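Local coordinates for protein S-adenosylmethionine:2-demethylmenaquinone methyltransferase (Geobacillus kaustophilus, PDB 2PCN) that belongs to the RraA-like family, an alpha/beta fold, and assembles as a trimer of identical chains, at residues 38-43 / 62-67; 69-74 / 115-120. All coordinates share one frame; numbering follows the deposited sequence.

Contact 1 of 2, residues 38-43 / 62-67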
# COMPACT_ATOMS: atom_id res chain seq x y z
N ASP A 38 1.66 3.54 26.17
CA ASP A 38 2.38 4.67 25.58
C ASP A 38 3.87 4.39 25.72
O ASP A 38 4.40 4.34 26.83
CB ASP A 38 1.99 5.96 26.32
CG ASP A 38 2.49 7.21 25.63
OD1 ASP A 38 2.34 7.32 24.40
OD2 ASP A 38 3.01 8.10 26.34
N VAL A 39 4.55 4.20 24.59
CA VAL A 39 5.98 3.89 24.60
C VAL A 39 6.73 4.58 23.47
O VAL A 39 6.14 5.25 22.62
CB VAL A 39 6.21 2.37 24.43
CG1 VAL A 39 5.52 1.61 25.55
CG2 VAL A 39 5.70 1.91 23.07
N PHE A 40 8.05 4.41 23.47
CA PHE A 40 8.91 4.97 22.44
C PHE A 40 10.05 4.00 22.16
O PHE A 40 11.04 3.95 22.90
CB PHE A 40 9.47 6.33 22.87
CG PHE A 40 10.30 6.99 21.82
CD1 PHE A 40 9.77 7.28 20.57
CD2 PHE A 40 11.64 7.31 22.06
CE1 PHE A 40 10.54 7.88 19.58
CE2 PHE A 40 12.42 7.90 21.08
CZ PHE A 40 11.87 8.19 19.83
N GLU A 41 9.87 3.21 21.11
CA GLU A 41 10.86 2.22 20.68
C GLU A 41 11.22 1.18 21.75
O GLU A 41 12.32 0.63 21.76
CB GLU A 41 12.11 2.95 20.17
CG GLU A 41 11.76 4.17 19.30
CD GLU A 41 12.96 4.77 18.59
OE1 GLU A 41 14.03 4.88 19.21
OE2 GLU A 41 12.82 5.14 17.41
N ASP A 42 10.27 0.92 22.65
CA ASP A 42 10.45 -0.06 23.72
C ASP A 42 9.13 -0.81 23.83
O ASP A 42 8.07 -0.19 23.81
CB ASP A 42 10.76 0.67 25.04
CG ASP A 42 11.31 -0.26 26.11
OD1 ASP A 42 10.59 -1.19 26.55
OD2 ASP A 42 12.47 -0.07 26.52
N ASN A 43 9.16 -2.14 23.93
CA ASN A 43 7.91 -2.88 23.99
C ASN A 43 7.68 -3.79 25.19
O ASN A 43 6.81 -4.65 25.16
CB ASN A 43 7.71 -3.67 22.68
CG ASN A 43 8.46 -4.99 22.66
OD1 ASN A 43 9.40 -5.22 23.42
ND2 ASN A 43 8.04 -5.89 21.76
N ASP A 62 0.73 3.58 21.35
CA ASP A 62 1.25 4.77 20.71
C ASP A 62 2.77 4.69 20.76
O ASP A 62 3.38 4.93 21.80
CB ASP A 62 0.78 6.05 21.42
CG ASP A 62 1.29 7.30 20.73
OD1 ASP A 62 1.96 7.17 19.69
OD2 ASP A 62 1.02 8.42 21.23
N GLY A 63 3.37 4.34 19.63
CA GLY A 63 4.81 4.23 19.55
C GLY A 63 5.41 5.47 18.90
O GLY A 63 6.55 5.45 18.42
N LYS A 64 4.64 6.54 18.88
CA LYS A 64 5.08 7.81 18.30
C LYS A 64 5.32 7.74 16.81
O LYS A 64 5.95 8.62 16.23
CB LYS A 64 6.36 8.28 19.01
CG LYS A 64 6.24 8.32 20.53
CD LYS A 64 5.07 9.19 20.96
CE LYS A 64 4.80 9.09 22.45
NZ LYS A 64 4.41 7.71 22.86
N GLY A 65 4.83 6.67 16.18
CA GLY A 65 5.01 6.52 14.74
C GLY A 65 6.44 6.24 14.33
O GLY A 65 6.79 6.38 13.16
N SER A 66 7.27 5.83 15.27
CA SER A 66 8.66 5.52 14.95
C SER A 66 8.74 4.36 13.98
O SER A 66 7.98 3.40 14.08
CB SER A 66 9.44 5.17 16.22
OG SER A 66 10.73 4.70 15.87
N ARG A 67 9.67 4.46 13.03
CA ARG A 67 9.88 3.40 12.05
C ARG A 67 11.25 2.77 12.25
O ARG A 67 11.73 2.00 11.41
CB ARG A 67 9.77 3.97 10.63
CG ARG A 67 8.36 4.39 10.24
CD ARG A 67 8.35 5.11 8.91
NE ARG A 67 7.00 5.49 8.51
CZ ARG A 67 6.12 4.65 7.97
NH1 ARG A 67 6.44 3.38 7.76
NH2 ARG A 67 4.91 5.09 7.65
O HOH W 1 8.02 3.15 18.81
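The ammonium of Lys-64 sits between the two segments, with Asp-38 and Val-39 as its partners across the contact. NZ makes a salt bridge to Asp-38 OD1 at 2.6 Å, arriving from above the carboxylate plane, 48° out of it. The same NZ donates to Val-39 O at 3.0 Å, again above the carbonyl plane, and makes a weak bond to Asp-62 O. It can do all this because the lysine chain doubles back, bent about CB–CG (chi2 -56°) and again about CD–CE. Its positive charge probably also eases two awkward neighbourhoods: Val-39 O and Asp-62 O are acceptors 2.9 Å apart, and the side chains of Asp-38 and Asp-62 lie side by side, their carboxylate planes 46° apart. Lower down the lysine, CG rests 3.7 Å from Phe-40 CD1, the two side chains crossing at about a right angle.

Asp-38 and Asp-62 pair at the ends of the parallel strands 30-38 and 58-62, which helix 44-52 joins in a beta-alpha-beta crossover; Val-39 N extends the pairing with a 3.1 Å bond to Asp-62 O. Beyond it the second segment folds into a type I' turn from Gly-63 to Ser-66, which carries Lys-64 at one corner. An Asx turn, Asp-62 OD1 accepting from Lys-64 N, steadies its entry.

Past the turn, Ser-66 OG donates to the anti lone pair of Glu-41 OE2 at 2.6 Å, and Arg-68 completes a salt bridge to that oxygen. A water spans Glu-41 N and Gly-63 O. Glu-41 CG lies over the centre of one face of the Phe-40 ring.

Contact 2 of 2, residues 69-74 / 115-120. With ACT (acetate ion), chain B.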
# COMPACT_ATOMS: atom_id res chain seq x y z
N VAL A 69 12.12 0.78 14.89
CA VAL A 69 12.01 -0.55 15.48
C VAL A 69 10.59 -1.07 15.41
O VAL A 69 9.64 -0.31 15.21
CB VAL A 69 12.43 -0.56 16.98
CG1 VAL A 69 13.87 -0.10 17.13
CG2 VAL A 69 11.49 0.32 17.79
N ALA A 70 10.44 -2.38 15.58
CA ALA A 70 9.14 -3.01 15.57
C ALA A 70 8.70 -3.08 17.04
O ALA A 70 9.53 -3.23 17.93
CB ALA A 70 9.24 -4.41 14.99
N LEU A 71 7.40 -2.95 17.29
CA LEU A 71 6.91 -3.01 18.67
C LEU A 71 6.16 -4.32 18.94
O LEU A 71 5.84 -4.65 20.09
CB LEU A 71 5.99 -1.81 18.96
CG LEU A 71 6.68 -0.44 18.95
CD1 LEU A 71 5.64 0.65 19.13
CD2 LEU A 71 7.71 -0.37 20.07
N LEU A 72 5.89 -5.06 17.88
CA LEU A 72 5.18 -6.33 18.02
C LEU A 72 5.64 -7.31 16.95
O LEU A 72 5.83 -6.93 15.79
CB LEU A 72 3.67 -6.10 17.92
CG LEU A 72 2.76 -7.33 18.03
CD1 LEU A 72 1.68 -7.09 19.07
CD2 LEU A 72 2.15 -7.62 16.67
N GLY A 73 5.83 -8.56 17.37
CA GLY A 73 6.25 -9.62 16.48
C GLY A 73 5.35 -10.83 16.63
O GLY A 73 4.32 -10.75 17.30
N ASP A 74 5.74 -11.96 16.05
CA ASP A 74 4.89 -13.14 16.14
C ASP A 74 4.73 -13.71 17.55
O ASP A 74 3.67 -14.25 17.87
CB ASP A 74 5.38 -14.23 15.17
CG ASP A 74 6.66 -14.88 15.61
OD1 ASP A 74 7.59 -14.15 16.01
OD2 ASP A 74 6.75 -16.12 15.54
N VAL A 115 14.05 -4.59 12.86
CA VAL A 115 14.81 -4.38 14.09
C VAL A 115 13.97 -4.47 15.36
O VAL A 115 12.92 -3.84 15.48
CB VAL A 115 15.51 -3.00 14.08
CG1 VAL A 115 16.34 -2.83 15.35
CG2 VAL A 115 16.39 -2.87 12.84
N LYS A 116 14.45 -5.25 16.33
CA LYS A 116 13.74 -5.42 17.59
C LYS A 116 13.75 -4.12 18.39
O LYS A 116 14.68 -3.32 18.28
CB LYS A 116 14.37 -6.55 18.42
CG LYS A 116 15.68 -6.19 19.14
CD LYS A 116 16.62 -5.37 18.27
CE LYS A 116 18.06 -5.43 18.77
NZ LYS A 116 18.70 -6.72 18.41
N SER A 117 12.71 -3.91 19.19
CA SER A 117 12.64 -2.70 20.00
C SER A 117 13.43 -2.88 21.29
O SER A 117 13.82 -4.00 21.64
CB SER A 117 11.18 -2.37 20.33
OG SER A 117 10.54 -3.48 20.94
N LYS A 118 13.69 -1.78 21.98
CA LYS A 118 14.42 -1.83 23.24
C LYS A 118 13.60 -2.60 24.26
O LYS A 118 12.38 -2.74 24.11
CB LYS A 118 14.69 -0.41 23.74
CG LYS A 118 15.73 0.33 22.92
CD LYS A 118 15.99 1.72 23.47
CE LYS A 118 17.18 2.37 22.78
NZ LYS A 118 17.02 2.39 21.30
N LYS A 119 14.26 -3.12 25.29
CA LYS A 119 13.59 -3.89 26.32
C LYS A 119 13.91 -3.32 27.70
O LYS A 119 14.32 -4.06 28.61
CB LYS A 119 14.03 -5.35 26.24
CG LYS A 119 13.71 -6.03 24.90
CD LYS A 119 12.22 -6.35 24.77
CE LYS A 119 11.89 -6.98 23.42
NZ LYS A 119 12.03 -6.02 22.30
N GLU A 120 13.70 -2.02 27.87
CA GLU A 120 14.00 -1.35 29.13
C GLU A 120 12.79 -1.13 30.03
O GLU A 120 12.94 -0.90 31.23
CB GLU A 120 14.69 -0.02 28.84
CG GLU A 120 15.86 -0.16 27.88
CD GLU A 120 16.62 1.12 27.67
OE1 GLU A 120 15.98 2.15 27.36
OE2 GLU A 120 17.86 1.10 27.81
C ACT B . 10.29 -6.95 19.29
O ACT B . 10.47 -7.95 19.97
OXT ACT B . 10.78 -5.89 19.64
CH3 ACT B . 9.47 -7.03 18.04
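This is a buried contact, led by backbone and small side chains, in which the loop after strand 111-112 lies against the start of strand 70-72, an outermost strand of a small three-stranded parallel sheet. One backbone bond fixes the pairing: Ala-70 N donates to Val-115 O at 2.9 Å, nearly straight at the hydrogen (164°). One residue earlier, the CA of Val-69 makes a CA-H...O contact to that same oxygen.

Val-69 fills the ground beside this bond. Its two methyls divide the work: CG1 reaches Lys-116 O at 3.5 Å and also meets Val-115 CG1, while CG2 lies against Ser-117 CB at 3.7 Å. From the corner the chain turns at Leu-71, CD2 approaches Ser-117 CB as well. Ala-70 O packs tightly on that carbon, at 3.0 Å.

An acetate ion, probably from the crystallisation liquor, lies alongside. Ser-117 holds its OXT twice, through N at 2.8 Å and through OG at 2.7 Å; with chi1 at 54° the hydroxyl sits between the backbone N and the carbonyl carbon, on hand for the oxygen its own amide already grips. Lys-119 NZ brings a third donor to OXT, at 2.9 Å, and folds back to bond Ser-117 O from above the carbonyl plane, which ties the lysine to its own loop. Asn-43 OD1 gives NZ a further, weak partner.

On the assembly side, Val-115 packs on Val-16 of the second subunit. The arrangement is a small site of amide, hydroxyl and lysine that can hold an anion, here acetate, near a subunit interface of the trimer.

Overall arrangement
Contacts 1 and 2 are neighbours, their centres about 9 Å apart, and segment 38-43 bridges them: Glu-41 O probably accepts from Lys-118 N at 2.8 Å, and Asp-42 OD2 from Glu-120 N. Contact 1 joins the ends of two strands of the large mixed sheet and is partly buried, with Phe-40 and Lys-64 exposed; charged side chains carry much of it. Contact 2 sets a loop against an outer strand of the small parallel sheet and is more fully buried; there, packing and one backbone bond dominate, while its charged chemistry is turned to the acetate. A second subunit reaches contact 2, whereas no other chain of the assembly touches contact 1.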